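Local coordinates for MstE (Scytonema sp. PCC 10023, PDB 6SBF), which probably cyclises isoprenoid precursors of merosterols, as a single-domain class II terpene cyclase built on an alpha6-alpha6 barrel, at residues R134-I147 with V183-Y196. The protein carries 1 engineered substitution. Sequence-based numbering, arbitrary orientation. Where two conformers were deposited one is given.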
loop_
_atom_site.group_PDB
_atom_site.type_symbol
_atom_site.label_atom_id
_atom_site.label_comp_id
_atom_site.label_asym_id
_atom_site.label_seq_id
_atom_site.Cartn_x
_atom_site.Cartn_y
_atom_site.Cartn_z
ATOM N N ARG A 134 -1.331 -12.592 -13.997
ATOM C CA ARG A 134 0.045 -12.105 -14.253
ATOM C C ARG A 134 0.193 -11.730 -15.714
ATOM O O ARG A 134 0.896 -10.723 -16.026
ATOM C CB ARG A 134 1.105 -13.154 -13.925
ATOM C CG ARG A 134 1.842 -12.958 -12.643
ATOM C CD ARG A 134 3.059 -13.829 -12.469
ATOM N NE ARG A 134 2.895 -15.196 -12.736
ATOM C CZ ARG A 134 2.309 -16.040 -11.906
ATOM N NH1 ARG A 134 2.190 -17.239 -12.376
ATOM N NH2 ARG A 134 2.008 -15.735 -10.633
ATOM N N ALA A 135 -0.361 -12.534 -16.600
ATOM C CA ALA A 135 -0.337 -12.221 -18.046
ATOM C C ALA A 135 -1.015 -10.866 -18.311
ATOM O O ALA A 135 -0.458 -10.046 -19.036
ATOM C CB ALA A 135 -0.965 -13.362 -18.804
ATOM N N ALA A 136 -2.146 -10.634 -17.667
ATOM C CA ALA A 136 -2.882 -9.395 -17.826
ATOM C C ALA A 136 -2.018 -8.238 -17.332
ATOM O O ALA A 136 -2.069 -7.154 -17.948
ATOM C CB ALA A 136 -4.192 -9.432 -17.097
ATOM N N LEU A 137 -1.276 -8.403 -16.259
ATOM C CA LEU A 137 -0.385 -7.313 -15.785
ATOM C C LEU A 137 0.584 -6.912 -16.866
ATOM O O LEU A 137 0.877 -5.691 -16.966
ATOM C CB LEU A 137 0.472 -7.729 -14.621
ATOM C CG LEU A 137 -0.148 -7.597 -13.293
ATOM C CD1 LEU A 137 0.816 -8.067 -12.204
ATOM C CD2 LEU A 137 -0.582 -6.175 -12.995
ATOM N N ALA A 138 1.049 -7.841 -17.665
ATOM C CA ALA A 138 2.051 -7.529 -18.686
ATOM C C ALA A 138 1.471 -6.518 -19.671
ATOM O O ALA A 138 2.241 -5.693 -20.208
ATOM C CB ALA A 138 2.525 -8.788 -19.340
ATOM N N THR A 139 0.159 -6.526 -19.872
ATOM C CA THR A 139 -0.506 -5.602 -20.815
ATOM C C THR A 139 -0.353 -4.133 -20.377
ATOM O O THR A 139 -0.457 -3.258 -21.238
ATOM C CB THR A 139 -1.978 -5.993 -20.974
ATOM O OG1 THR A 139 -2.020 -7.390 -21.282
ATOM C CG2 THR A 139 -2.646 -5.183 -22.058
ATOM N N HIS A 140 -0.138 -3.891 -19.088
ATOM C CA HIS A 140 -0.034 -2.562 -18.493
ATOM C C HIS A 140 1.397 -2.011 -18.506
ATOM O O HIS A 140 1.562 -0.837 -18.113
ATOM C CB HIS A 140 -0.589 -2.621 -17.081
ATOM C CG HIS A 140 -2.043 -2.870 -17.011
ATOM N ND1 HIS A 140 -2.991 -1.925 -17.364
ATOM C CD2 HIS A 140 -2.725 -3.919 -16.587
ATOM C CE1 HIS A 140 -4.198 -2.441 -17.147
ATOM N NE2 HIS A 140 -4.059 -3.635 -16.682
ATOM N N LEU A 141 2.378 -2.797 -18.940
ATOM C CA LEU A 141 3.743 -2.299 -19.038
ATOM C C LEU A 141 3.831 -1.232 -20.125
ATOM O O LEU A 141 3.328 -1.457 -21.215
ATOM C CB LEU A 141 4.676 -3.454 -19.345
ATOM C CG LEU A 141 4.870 -4.454 -18.225
ATOM C CD1 LEU A 141 5.547 -5.702 -18.766
ATOM C CD2 LEU A 141 5.642 -3.837 -17.072
ATOM N N GLN A 142 4.523 -0.128 -19.813
ATOM C CA GLN A 142 4.630 1.038 -20.716
ATOM C C GLN A 142 5.996 1.070 -21.391
ATOM O O GLN A 142 6.983 0.595 -20.837
ATOM C CB GLN A 142 4.362 2.284 -19.881
ATOM C CG GLN A 142 2.948 2.360 -19.332
ATOM C CD GLN A 142 1.897 2.174 -20.406
ATOM O OE1 GLN A 142 1.822 3.002 -21.334
ATOM N NE2 GLN A 142 1.041 1.144 -20.289
ATOM N N PRO A 143 6.080 1.750 -22.553
ATOM C CA PRO A 143 7.368 2.053 -23.206
ATOM C C PRO A 143 8.479 2.647 -22.319
ATOM O O PRO A 143 9.617 2.283 -22.506
ATOM C CB PRO A 143 6.940 3.087 -24.265
ATOM C CG PRO A 143 5.550 2.666 -24.636
ATOM C CD PRO A 143 4.936 2.256 -23.325
ATOM N N ASN A 144 8.139 3.388 -21.248
ATOM C CA ASN A 144 9.180 3.991 -20.338
ATOM C C ASN A 144 9.606 3.052 -19.212
ATOM O O ASN A 144 10.501 3.444 -18.397
ATOM C CB ASN A 144 8.729 5.224 -19.543
ATOM C CG ASN A 144 7.615 4.994 -18.534
ATOM O OD1 ASN A 144 7.254 3.876 -18.082
ATOM N ND2 ASN A 144 7.082 6.128 -18.146
ATOM N N GLY A 145 9.112 1.847 -19.242
ATOM C CA GLY A 145 9.571 0.729 -18.394
ATOM C C GLY A 145 8.817 0.503 -17.097
ATOM O O GLY A 145 9.264 -0.468 -16.351
ATOM N N GLY A 146 7.835 1.353 -16.794
ATOM C CA GLY A 146 6.895 1.246 -15.655
ATOM C C GLY A 146 5.551 0.594 -16.004
ATOM O O GLY A 146 5.321 0.164 -17.141
ATOM N N ILE A 147 4.693 0.497 -15.006
ATOM C CA ILE A 147 3.374 -0.079 -15.216
ATOM C C ILE A 147 2.296 0.968 -14.964
ATOM O O ILE A 147 2.399 1.764 -14.002
ATOM C CB ILE A 147 3.220 -1.352 -14.390
ATOM C CG1 ILE A 147 2.131 -2.229 -14.963
ATOM C CG2 ILE A 147 3.005 -1.002 -13.000
ATOM C CD1 ILE A 147 2.323 -3.674 -14.611
ATOM N N VAL A 183 4.037 -3.712 -7.828
ATOM C CA VAL A 183 4.112 -4.836 -8.783
ATOM C C VAL A 183 5.519 -5.416 -8.730
ATOM O O VAL A 183 5.674 -6.641 -8.891
ATOM C CB VAL A 183 3.637 -4.429 -10.184
ATOM C CG1 VAL A 183 3.901 -5.491 -11.224
ATOM C CG2 VAL A 183 2.144 -4.125 -10.172
ATOM N N ALA A 184 6.518 -4.609 -8.496
ATOM C CA ALA A 184 7.917 -5.106 -8.393
ATOM C C ALA A 184 8.114 -5.973 -7.143
ATOM O O ALA A 184 9.192 -6.579 -7.055
ATOM C CB ALA A 184 8.869 -3.943 -8.394
ATOM N N ALA A 185 7.169 -6.041 -6.222
ATOM C CA ALA A 185 7.189 -7.045 -5.116
ATOM C C ALA A 185 7.059 -8.471 -5.692
ATOM O O ALA A 185 7.432 -9.409 -5.003
ATOM C CB ALA A 185 6.110 -6.792 -4.079
ATOM N N LEU A 186 6.551 -8.618 -6.909
ATOM C CA LEU A 186 6.385 -9.914 -7.574
ATOM C C LEU A 186 7.700 -10.243 -8.244
ATOM O O LEU A 186 8.184 -9.500 -9.093
ATOM C CB LEU A 186 5.270 -9.835 -8.616
ATOM C CG LEU A 186 3.904 -9.463 -8.057
ATOM C CD1 LEU A 186 2.910 -9.343 -9.206
ATOM C CD2 LEU A 186 3.375 -10.458 -7.014
ATOM N N PRO A 187 8.322 -11.401 -7.942
ATOM C CA PRO A 187 9.641 -11.690 -8.510
ATOM C C PRO A 187 9.602 -11.774 -10.035
ATOM O O PRO A 187 10.573 -11.525 -10.681
ATOM C CB PRO A 187 9.971 -13.096 -7.978
ATOM C CG PRO A 187 9.066 -13.313 -6.822
ATOM C CD PRO A 187 7.920 -12.363 -6.902
ATOM N N GLU A 188 8.438 -12.084 -10.606
ATOM C CA GLU A 188 8.291 -12.221 -12.074
ATOM C C GLU A 188 8.450 -10.853 -12.772
ATOM O O GLU A 188 8.815 -10.845 -13.963
ATOM C CB GLU A 188 6.930 -12.864 -12.415
ATOM C CG GLU A 188 6.703 -14.244 -11.853
ATOM C CD GLU A 188 6.122 -14.351 -10.444
ATOM O OE1 GLU A 188 5.972 -13.264 -9.741
ATOM O OE2 GLU A 188 5.906 -15.542 -10.050
ATOM N N PHE A 189 8.172 -9.756 -12.065
ATOM C CA PHE A 189 8.171 -8.386 -12.655
ATOM C C PHE A 189 9.353 -7.550 -12.140
ATOM O O PHE A 189 9.600 -6.514 -12.710
ATOM C CB PHE A 189 6.842 -7.673 -12.365
ATOM C CG PHE A 189 5.739 -8.193 -13.220
ATOM C CD1 PHE A 189 4.958 -9.256 -12.817
ATOM C CD2 PHE A 189 5.482 -7.611 -14.431
ATOM C CE1 PHE A 189 3.967 -9.712 -13.658
ATOM C CE2 PHE A 189 4.488 -8.090 -15.255
ATOM C CZ PHE A 189 3.762 -9.169 -14.884
ATOM N N ARG A 190 10.038 -7.981 -11.111
ATOM C CA ARG A 190 10.998 -7.135 -10.391
ATOM C C ARG A 190 12.090 -6.690 -11.368
ATOM O O ARG A 190 12.422 -5.463 -11.467
ATOM C CB ARG A 190 11.578 -7.899 -9.196
ATOM C CG ARG A 190 12.495 -7.023 -8.373
ATOM C CD ARG A 190 13.279 -7.804 -7.387
ATOM N NE ARG A 190 12.552 -8.712 -6.576
ATOM C CZ ARG A 190 12.771 -10.022 -6.527
ATOM N NH1 ARG A 190 13.679 -10.627 -7.290
ATOM N NH2 ARG A 190 12.041 -10.723 -5.714
ATOM N N SER A 191 12.706 -7.589 -12.112
ATOM C CA SER A 191 13.780 -7.240 -13.077
ATOM C C SER A 191 13.276 -6.319 -14.196
ATOM O O SER A 191 13.992 -5.379 -14.548
ATOM C CB SER A 191 14.405 -8.490 -13.675
ATOM O OG SER A 191 15.374 -8.105 -14.645
ATOM N N ARG A 192 12.089 -6.551 -14.722
ATOM C CA ARG A 192 11.552 -5.763 -15.843
ATOM C C ARG A 192 11.300 -4.319 -15.367
ATOM O O ARG A 192 11.496 -3.401 -16.182
ATOM C CB ARG A 192 10.240 -6.367 -16.359
ATOM C CG ARG A 192 9.612 -5.635 -17.542
ATOM C CD ARG A 192 10.415 -5.425 -18.828
ATOM N NE ARG A 192 10.885 -6.649 -19.486
ATOM C CZ ARG A 192 10.341 -7.221 -20.581
ATOM N NH1 ARG A 192 10.847 -8.343 -21.072
ATOM N NH2 ARG A 192 9.287 -6.675 -21.167
ATOM N N LEU A 193 10.897 -4.088 -14.116
ATOM C CA LEU A 193 10.582 -2.732 -13.598
ATOM C C LEU A 193 11.813 -2.023 -13.004
ATOM O O LEU A 193 11.738 -0.860 -12.659
ATOM C CB LEU A 193 9.475 -2.862 -12.574
ATOM C CG LEU A 193 8.144 -3.283 -13.174
ATOM C CD1 LEU A 193 7.187 -3.633 -12.055
ATOM C CD2 LEU A 193 7.524 -2.164 -13.990
ATOM N N HIS A 194 12.944 -2.715 -12.857
ATOM C CA HIS A 194 14.113 -2.198 -12.125
ATOM C C HIS A 194 14.578 -0.808 -12.652
ATOM O O HIS A 194 14.830 0.082 -11.849
ATOM C CB HIS A 194 15.239 -3.250 -12.198
ATOM C CG HIS A 194 16.546 -2.734 -11.713
ATOM N ND1 HIS A 194 17.397 -2.027 -12.542
ATOM C CD2 HIS A 194 17.108 -2.751 -10.468
ATOM C CE1 HIS A 194 18.471 -1.681 -11.849
ATOM N NE2 HIS A 194 18.306 -2.094 -10.549
ATOM N N ASP A 195 14.824 -0.696 -13.932
ATOM C CA ASP A 195 15.444 0.525 -14.475
ATOM C C ASP A 195 14.487 1.687 -14.241
ATOM O O ASP A 195 14.946 2.792 -13.904
ATOM C CB ASP A 195 15.858 0.329 -15.917
ATOM C CG ASP A 195 17.043 -0.601 -16.124
ATOM O OD1 ASP A 195 17.582 -1.142 -15.139
ATOM O OD2 ASP A 195 17.407 -0.754 -17.280
ATOM N N TYR A 196 13.193 1.493 -14.479
ATOM C CA TYR A 196 12.178 2.553 -14.248
ATOM C C TYR A 196 12.228 2.976 -12.785
ATOM O O TYR A 196 12.243 4.194 -12.461
ATOM C CB TYR A 196 10.791 2.039 -14.620
ATOM C CG TYR A 196 9.696 2.983 -14.229
ATOM C CD1 TYR A 196 9.307 4.028 -15.050
ATOM C CD2 TYR A 196 9.079 2.843 -13.004
ATOM C CE1 TYR A 196 8.308 4.905 -14.664
ATOM C CE2 TYR A 196 8.085 3.724 -12.628
ATOM C CZ TYR A 196 7.716 4.785 -13.438
ATOM O OH TYR A 196 6.724 5.640 -13.020
HETATM O O HOH W 1 3.203 -13.390 -9.241
HETATM O O HOH W 2 12.139 -0.656 -16.198
#
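Two helices probably of the outer layer of the alpha6-alpha6 barrel, 128-138 and 187-200, lie side by side here, and the helix-to-loop stretch R134-I147 packs along V183-Y196. The axes of the two short helical pieces are 13° apart and 11.6 Å at closest approach, a gap filled largely by F189. Its CZ meets L137 CB at 3.6 Å, while the carbonyl O of R134 reaches the ring edge in plane and L141 CD1 lies near that plane too. Beside the ring, L137 CD1 comes against L186 CD1 and V183 CG1, which also touches I147 CD1; farther along, L141 CD2 meets L193 CD2. Near the solvent, R134 and E188 illustrate a pairing by charge rather than by direct hydrogen bond: R134 NH2 is a long 3.9 Å from E188 OE2, which sits above the guanidinium face. A water bridges R134 NH2 to E188 OE1, and the backbone O of S125 takes a further bond from NH2. At the other end the Y196 ring lies over glycine: G146 CA is 3.7 Å from its centroid, a CH-pi contact 14° off the normal, so close that the position has no space for a CB. With CG anti to its backbone N (chi1 172°), Y196 turns that face to the loop and its OH bonds to T177. Replacing Y196 by an alanine removes the ring and would probably open a gap over G146 and leave T177 OG1 without this hydroxyl partner. N144 OD1 accepts from G146 N at 2.9 Å, closing an Asx turn, and a water accepts from Y196 N within hydrogen-bonding reach of G145 O and R192 O. Helical segments running near-parallel, with a turn tucked against the second, are in keeping with the alpha6-alpha6 barrel of the squalene-hopene cyclase family.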